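Local coordinates for protein aldehyde dehydrogenase (Listeria monocytogenes, PDB 3K9D) that probably oxidises the aldehyde or oxo group of a substrate with NAD or NADP as electron acceptor, as a member of the aldehyde dehydrogenase family, at residues E227-I232 and H378-E383; V257-V262 and F349-T354. One frame throughout, in Å; residues are numbered along the deposited sequence.

Contact 1: residues E227-I232 and H378-E383; sequences ERSANI and HSEDKE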
loop_
_atom_site.group_PDB
_atom_site.type_symbol
_atom_site.label_atom_id
_atom_site.label_comp_id
_atom_site.label_asym_id
_atom_site.label_seq_id
_atom_site.Cartn_x
_atom_site.Cartn_y
_atom_site.Cartn_z
ATOM N N GLU A 227 8.753 -33.473 2.567
ATOM C CA GLU A 227 9.953 -33.832 1.863
ATOM C C GLU A 227 10.544 -35.061 2.561
ATOM O O GLU A 227 10.198 -35.333 3.706
ATOM C CB GLU A 227 10.892 -32.617 1.834
ATOM C CG GLU A 227 12.135 -32.773 0.985
ATOM C CD GLU A 227 13.319 -33.283 1.779
ATOM O OE1 GLU A 227 13.354 -33.050 3.007
ATOM O OE2 GLU A 227 14.203 -33.916 1.173
ATOM N N ARG A 228 11.400 -35.818 1.869
ATOM C CA ARG A 228 11.838 -37.127 2.361
ATOM C C ARG A 228 12.636 -37.105 3.668
ATOM O O ARG A 228 12.635 -38.086 4.412
ATOM C CB ARG A 228 12.566 -37.916 1.267
ATOM C CG ARG A 228 13.942 -37.385 0.880
ATOM C CD ARG A 228 14.575 -38.296 -0.178
ATOM N NE ARG A 228 13.905 -38.161 -1.469
ATOM C CZ ARG A 228 14.185 -38.877 -2.557
ATOM N NH1 ARG A 228 15.115 -39.815 -2.528
ATOM N NH2 ARG A 228 13.515 -38.667 -3.682
ATOM N N SER A 229 13.288 -35.984 3.972
ATOM C CA SER A 229 14.010 -35.864 5.237
ATOM C C SER A 229 13.098 -35.645 6.457
ATOM O O SER A 229 13.592 -35.675 7.577
ATOM C CB SER A 229 15.076 -34.757 5.173
ATOM O OG SER A 229 14.487 -33.479 5.296
ATOM N N ALA A 230 11.790 -35.437 6.238
ATOM C CA ALA A 230 10.883 -35.021 7.313
ATOM C C ALA A 230 10.580 -36.097 8.337
ATOM O O ALA A 230 10.667 -37.273 8.050
ATOM C CB ALA A 230 9.573 -34.470 6.754
ATOM N N ASN A 231 10.216 -35.650 9.530
ATOM C CA ASN A 231 9.638 -36.482 10.568
ATOM C C ASN A 231 8.146 -36.671 10.220
ATOM O O ASN A 231 7.352 -35.760 10.414
ATOM C CB ASN A 231 9.810 -35.743 11.895
ATOM C CG ASN A 231 9.346 -36.540 13.087
ATOM O OD1 ASN A 231 8.207 -36.986 13.152
ATOM N ND2 ASN A 231 10.227 -36.684 14.068
ATOM N N ILE A 232 7.794 -37.844 9.701
ATOM C CA ILE A 232 6.432 -38.124 9.212
ATOM C C ILE A 232 5.370 -38.036 10.318
ATOM O O ILE A 232 4.375 -37.334 10.154
ATOM C CB ILE A 232 6.304 -39.505 8.457
ATOM C CG1 ILE A 232 7.433 -39.717 7.444
ATOM C CG2 ILE A 232 4.935 -39.646 7.790
ATOM C CD1 ILE A 232 7.435 -38.734 6.318
ATOM N N HIS A 378 7.624 -29.600 5.123
ATOM C CA HIS A 378 8.171 -30.367 6.223
ATOM C C HIS A 378 9.423 -31.006 5.709
ATOM O O HIS A 378 9.394 -31.768 4.741
ATOM C CB HIS A 378 7.164 -31.410 6.730
ATOM C CG HIS A 378 5.872 -30.812 7.189
ATOM N ND1 HIS A 378 5.629 -30.470 8.502
ATOM C CD2 HIS A 378 4.748 -30.491 6.504
ATOM C CE1 HIS A 378 4.414 -29.964 8.604
ATOM N NE2 HIS A 378 3.864 -29.950 7.402
ATOM N N SER A 379 10.527 -30.667 6.356
ATOM C CA SER A 379 11.839 -31.031 5.867
ATOM C C SER A 379 12.844 -30.760 6.955
ATOM O O SER A 379 12.674 -29.823 7.736
ATOM C CB SER A 379 12.222 -30.176 4.649
ATOM O OG SER A 379 13.440 -30.623 4.106
ATOM N N GLU A 380 13.893 -31.577 6.989
ATOM C CA GLU A 380 15.065 -31.277 7.807
ATOM C C GLU A 380 16.258 -30.859 6.935
ATOM O O GLU A 380 17.410 -30.800 7.392
ATOM C CB GLU A 380 15.422 -32.463 8.711
ATOM C CG GLU A 380 14.298 -32.863 9.690
ATOM C CD GLU A 380 14.011 -31.798 10.736
ATOM O OE1 GLU A 380 14.957 -31.090 11.140
ATOM O OE2 GLU A 380 12.843 -31.664 11.159
ATOM N N ASP A 381 15.973 -30.552 5.676
ATOM C CA ASP A 381 17.015 -30.172 4.737
ATOM C C ASP A 381 16.967 -28.671 4.491
ATOM O O ASP A 381 16.132 -28.180 3.726
ATOM C CB ASP A 381 16.863 -30.948 3.424
ATOM C CG ASP A 381 18.070 -30.800 2.505
ATOM O OD1 ASP A 381 18.502 -29.662 2.244
ATOM O OD2 ASP A 381 18.573 -31.819 2.003
ATOM N N LYS A 382 17.899 -27.962 5.117
ATOM C CA LYS A 382 17.934 -26.505 5.073
ATOM C C LYS A 382 18.250 -25.946 3.684
ATOM O O LYS A 382 17.865 -24.826 3.369
ATOM C CB LYS A 382 18.850 -25.929 6.163
ATOM C CG LYS A 382 20.350 -25.949 5.902
ATOM C CD LYS A 382 21.012 -24.801 6.687
ATOM C CE LYS A 382 22.350 -25.192 7.317
ATOM N NZ LYS A 382 23.488 -25.212 6.352
ATOM N N GLU A 383 18.911 -26.745 2.851
ATOM C CA GLU A 383 19.207 -26.340 1.481
ATOM C C GLU A 383 17.968 -26.373 0.603
ATOM O O GLU A 383 17.742 -25.440 -0.166
ATOM C CB GLU A 383 20.332 -27.186 0.892
ATOM C CG GLU A 383 21.598 -27.107 1.726
ATOM C CD GLU A 383 22.859 -27.346 0.930
ATOM O OE1 GLU A 383 22.786 -27.973 -0.154
ATOM O OE2 GLU A 383 23.932 -26.906 1.402
#

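Contact 2: residues V257-V262 and F349-T354; sequences VVVERV and FYTAET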
loop_
_atom_site.group_PDB
_atom_site.type_symbol
_atom_site.label_atom_id
_atom_site.label_comp_id
_atom_site.label_asym_id
_atom_site.label_seq_id
_atom_site.Cartn_x
_atom_site.Cartn_y
_atom_site.Cartn_z
ATOM N N VAL A 257 -1.520 -32.359 -0.069
ATOM C CA VAL A 257 -0.290 -32.963 0.395
ATOM C C VAL A 257 0.509 -33.409 -0.834
ATOM O O VAL A 257 -0.011 -34.056 -1.725
ATOM C CB VAL A 257 -0.520 -34.155 1.390
ATOM C CG1 VAL A 257 0.819 -34.691 1.898
ATOM C CG2 VAL A 257 -1.383 -33.730 2.582
ATOM N N VAL A 258 1.768 -33.013 -0.884
ATOM C CA VAL A 258 2.672 -33.428 -1.937
ATOM C C VAL A 258 3.752 -34.275 -1.254
ATOM O O VAL A 258 4.319 -33.847 -0.271
ATOM C CB VAL A 258 3.319 -32.198 -2.654
ATOM C CG1 VAL A 258 4.305 -32.654 -3.738
ATOM C CG2 VAL A 258 2.225 -31.289 -3.275
ATOM N N VAL A 259 3.989 -35.488 -1.759
ATOM C CA VAL A 259 5.019 -36.389 -1.221
ATOM C C VAL A 259 5.905 -36.866 -2.358
ATOM O O VAL A 259 5.469 -36.897 -3.511
ATOM C CB VAL A 259 4.407 -37.662 -0.502
ATOM C CG1 VAL A 259 3.346 -37.261 0.487
ATOM C CG2 VAL A 259 3.823 -38.627 -1.504
ATOM N N GLU A 260 7.142 -37.229 -2.032
ATOM C CA GLU A 260 8.014 -37.939 -2.969
ATOM C C GLU A 260 7.619 -39.414 -2.991
ATOM O O GLU A 260 7.107 -39.937 -1.999
ATOM C CB GLU A 260 9.496 -37.765 -2.592
ATOM C CG GLU A 260 10.082 -36.397 -2.959
ATOM C CD GLU A 260 11.307 -36.042 -2.140
ATOM O OE1 GLU A 260 11.183 -35.879 -0.912
ATOM O OE2 GLU A 260 12.402 -35.916 -2.716
ATOM N N ARG A 261 7.847 -40.080 -4.121
ATOM C CA ARG A 261 7.446 -41.485 -4.310
ATOM C C ARG A 261 8.043 -42.435 -3.279
ATOM O O ARG A 261 7.351 -43.338 -2.794
ATOM C CB ARG A 261 7.798 -41.988 -5.720
ATOM C CG ARG A 261 7.283 -43.408 -6.015
ATOM C CD ARG A 261 7.389 -43.751 -7.491
ATOM N NE ARG A 261 6.689 -42.772 -8.316
ATOM C CZ ARG A 261 5.436 -42.893 -8.737
ATOM N NH1 ARG A 261 4.719 -43.963 -8.425
ATOM N NH2 ARG A 261 4.896 -41.937 -9.469
ATOM N N VAL A 262 9.318 -42.220 -2.938
ATOM C CA VAL A 262 10.013 -43.075 -1.974
ATOM C C VAL A 262 9.371 -43.018 -0.584
ATOM O O VAL A 262 9.508 -43.950 0.205
ATOM C CB VAL A 262 11.551 -42.768 -1.876
ATOM C CG1 VAL A 262 12.277 -43.158 -3.157
ATOM C CG2 VAL A 262 11.810 -41.313 -1.521
ATOM N N PHE A 349 -4.002 -35.152 -2.615
ATOM C CA PHE A 349 -2.742 -35.850 -2.347
ATOM C C PHE A 349 -1.979 -36.116 -3.657
ATOM O O PHE A 349 -2.427 -36.905 -4.486
ATOM C CB PHE A 349 -3.020 -37.167 -1.616
ATOM C CG PHE A 349 -1.793 -37.824 -1.038
ATOM C CD1 PHE A 349 -1.518 -37.730 0.323
ATOM C CD2 PHE A 349 -0.927 -38.574 -1.849
ATOM C CE1 PHE A 349 -0.405 -38.324 0.858
ATOM C CE2 PHE A 349 0.200 -39.171 -1.309
ATOM C CZ PHE A 349 0.448 -39.065 0.039
ATOM N N TYR A 350 -0.830 -35.461 -3.829
ATOM C CA TYR A 350 -0.024 -35.597 -5.054
ATOM C C TYR A 350 1.265 -36.364 -4.797
ATOM O O TYR A 350 1.871 -36.246 -3.725
ATOM C CB TYR A 350 0.386 -34.234 -5.604
ATOM C CG TYR A 350 -0.711 -33.324 -6.106
ATOM C CD1 TYR A 350 -1.098 -33.341 -7.450
ATOM C CD2 TYR A 350 -1.325 -32.407 -5.252
ATOM C CE1 TYR A 350 -2.078 -32.470 -7.930
ATOM C CE2 TYR A 350 -2.336 -31.553 -5.714
ATOM C CZ TYR A 350 -2.696 -31.582 -7.053
ATOM O OH TYR A 350 -3.671 -30.731 -7.519
ATOM N N THR A 351 1.705 -37.102 -5.808
ATOM C CA THR A 351 2.991 -37.795 -5.781
ATOM C C THR A 351 3.918 -37.260 -6.882
ATOM O O THR A 351 3.560 -37.223 -8.062
ATOM C CB THR A 351 2.815 -39.317 -5.915
ATOM O OG1 THR A 351 1.826 -39.766 -4.971
ATOM C CG2 THR A 351 4.143 -40.050 -5.659
ATOM N N ALA A 352 5.092 -36.810 -6.455
ATOM C CA ALA A 352 6.171 -36.324 -7.319
ATOM C C ALA A 352 7.367 -37.257 -7.140
ATOM O O ALA A 352 7.375 -38.052 -6.198
ATOM C CB ALA A 352 6.536 -34.909 -6.919
ATOM N N GLU A 353 8.368 -37.180 -8.023
ATOM C CA GLU A 353 9.522 -38.079 -7.924
ATOM C C GLU A 353 10.639 -37.468 -7.085
ATOM O O GLU A 353 11.269 -38.162 -6.293
ATOM C CB GLU A 353 10.072 -38.514 -9.296
ATOM C CG GLU A 353 9.059 -39.028 -10.322
ATOM C CD GLU A 353 8.066 -40.024 -9.758
ATOM O OE1 GLU A 353 8.499 -41.026 -9.146
ATOM O OE2 GLU A 353 6.847 -39.800 -9.943
ATOM N N THR A 354 10.867 -36.166 -7.268
ATOM C CA THR A 354 11.973 -35.438 -6.640
ATOM C C THR A 354 11.450 -34.185 -5.922
ATOM O O THR A 354 10.291 -33.815 -6.080
ATOM C CB THR A 354 13.013 -34.993 -7.709
ATOM O OG1 THR A 354 12.365 -34.131 -8.660
ATOM C CG2 THR A 354 13.613 -36.211 -8.455
HETATM O O HOH W 1 10.934 -40.405 -5.080
#

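Contact 1: residues E227-I232 and H378-E383
Ser229 meets the 378-383 segment through its hydroxyl, which accepts a 2.6 Å hydrogen bond from the backbone N of Glu380 (Glu380 N to Ser229 OG, 154° at the hydrogen). The same hydroxyl donates to the carboxylate of Glu227, Ser229 OG to Glu227 OE1 2.6 Å, on the syn lone pair. OE1 of Glu227 is thus drawn into a small polar knot: Ser379 OG also donates to it, at 2.7 Å, arriving from above the carboxylate plane, 46° out of it. A weak third bond comes from Ser229 N. Glu227 gets its acid there with CG anti to the backbone N (chi1 -173°) and a bend at chi2, folding OE1 back over its own turn. These residues belong to the type I beta turn Glu227 to Ala230 that follows strand 223-226 in the parallel sheet, where the neighbouring strand 374-378 ends alongside. The last backbone bond between the two runs from Glu227 N to His378 O, 2.8 Å; beyond it the pairing passes from backbone to side chains, through Ser229 and Ser379, before each chain enters its own helix. His378 turns its imidazole away under helix 232-243, while its CB rests 3.9 Å from Ala230 CB. Past the strand, Ser379 OG accepts from Asp381 N at 3.0 Å in an ST turn, so one hydroxyl both closes its own turn and ties it to Glu227. Asp381 then N-caps helix 382-391, its OD1 taking Ile384 N and, weakly, Glu383 N. On the outer side, Glu380 lays its CG 3.6 Å from Ser229 O.

Contact 2: residues V257-V262 and F349-T354
Arg261 and Glu353 join side-on in a bidentate salt bridge: Arg261 NE reaches Glu353 OE1 at 2.6 Å, and Arg261 NH2 reaches Glu353 OE2 at 2.9 Å. Each oxygen offers its syn lone pair, and the guanidinium and carboxylate planes are only 17° apart. The pair sits where two adjacent strands of the seven-stranded parallel sheet, 256-260 and 346-352, give way to their following helices, the repeating beta-alpha pattern of a parallel alpha/beta domain, consistent with the catalytic domain of the aldehyde dehydrogenase fold. Both chains bend to make the match, Arg261 at chi3 (-56°) and Glu353 at chi2, and the two side chains run alongside each other. Thr351 CG2 lies over one guanidinium face, offset toward its rim. A water bridges the two chains just past the strands, donating to Glu353 O and accepting from Val262 N.

Further in, the strands are paired by regular parallel bonds: Tyr350 N to Val257 O at 2.7 Å, Val259 N to Tyr350 O and Ala352 N to Val259 O. A last bond, Arg261 N to Ala352 O, is weak. Side chains alternate between the two faces. Val258, Tyr350 and Ala352 face helix 355-368, Val258 CG2 approaching Tyr350 CB obliquely at 4.2 Å while the phenol OH bonds to Lys331 O. Glu260, on that same face, directs its carboxylate to Arg228. Val257, Val259 and Phe349 pack beneath helix 261-273. Val259 crosses the Phe349 side chain at about a right angle, and both its methyls touch the ring: CG2 is 3.7 Å from Phe349 CE2, and CG1 is 3.4 Å from Phe349 CZ.

The two contacts sit side by side at the C-terminal ends of strands in one parallel sheet, their centres about 13 Å apart. Across it the strands run 346-352, 256-260, 223-226 and 374-378, so contact 2 joins the first two and contact 1 the last two. Along the chain, contact 2 is nested inside the loop closed by contact 1: 227-232, then 257-262, 349-354 and finally 378-383. Arg228 links them directly, its NE making a 3.0 Å salt bridge to Glu260 OE2, with its guanidinium packed on Val262. Together they bring together loops and helix starts from four adjacent strands at the C-terminal end of the sheet, in what is probably the catalytic domain of the aldehyde dehydrogenase fold.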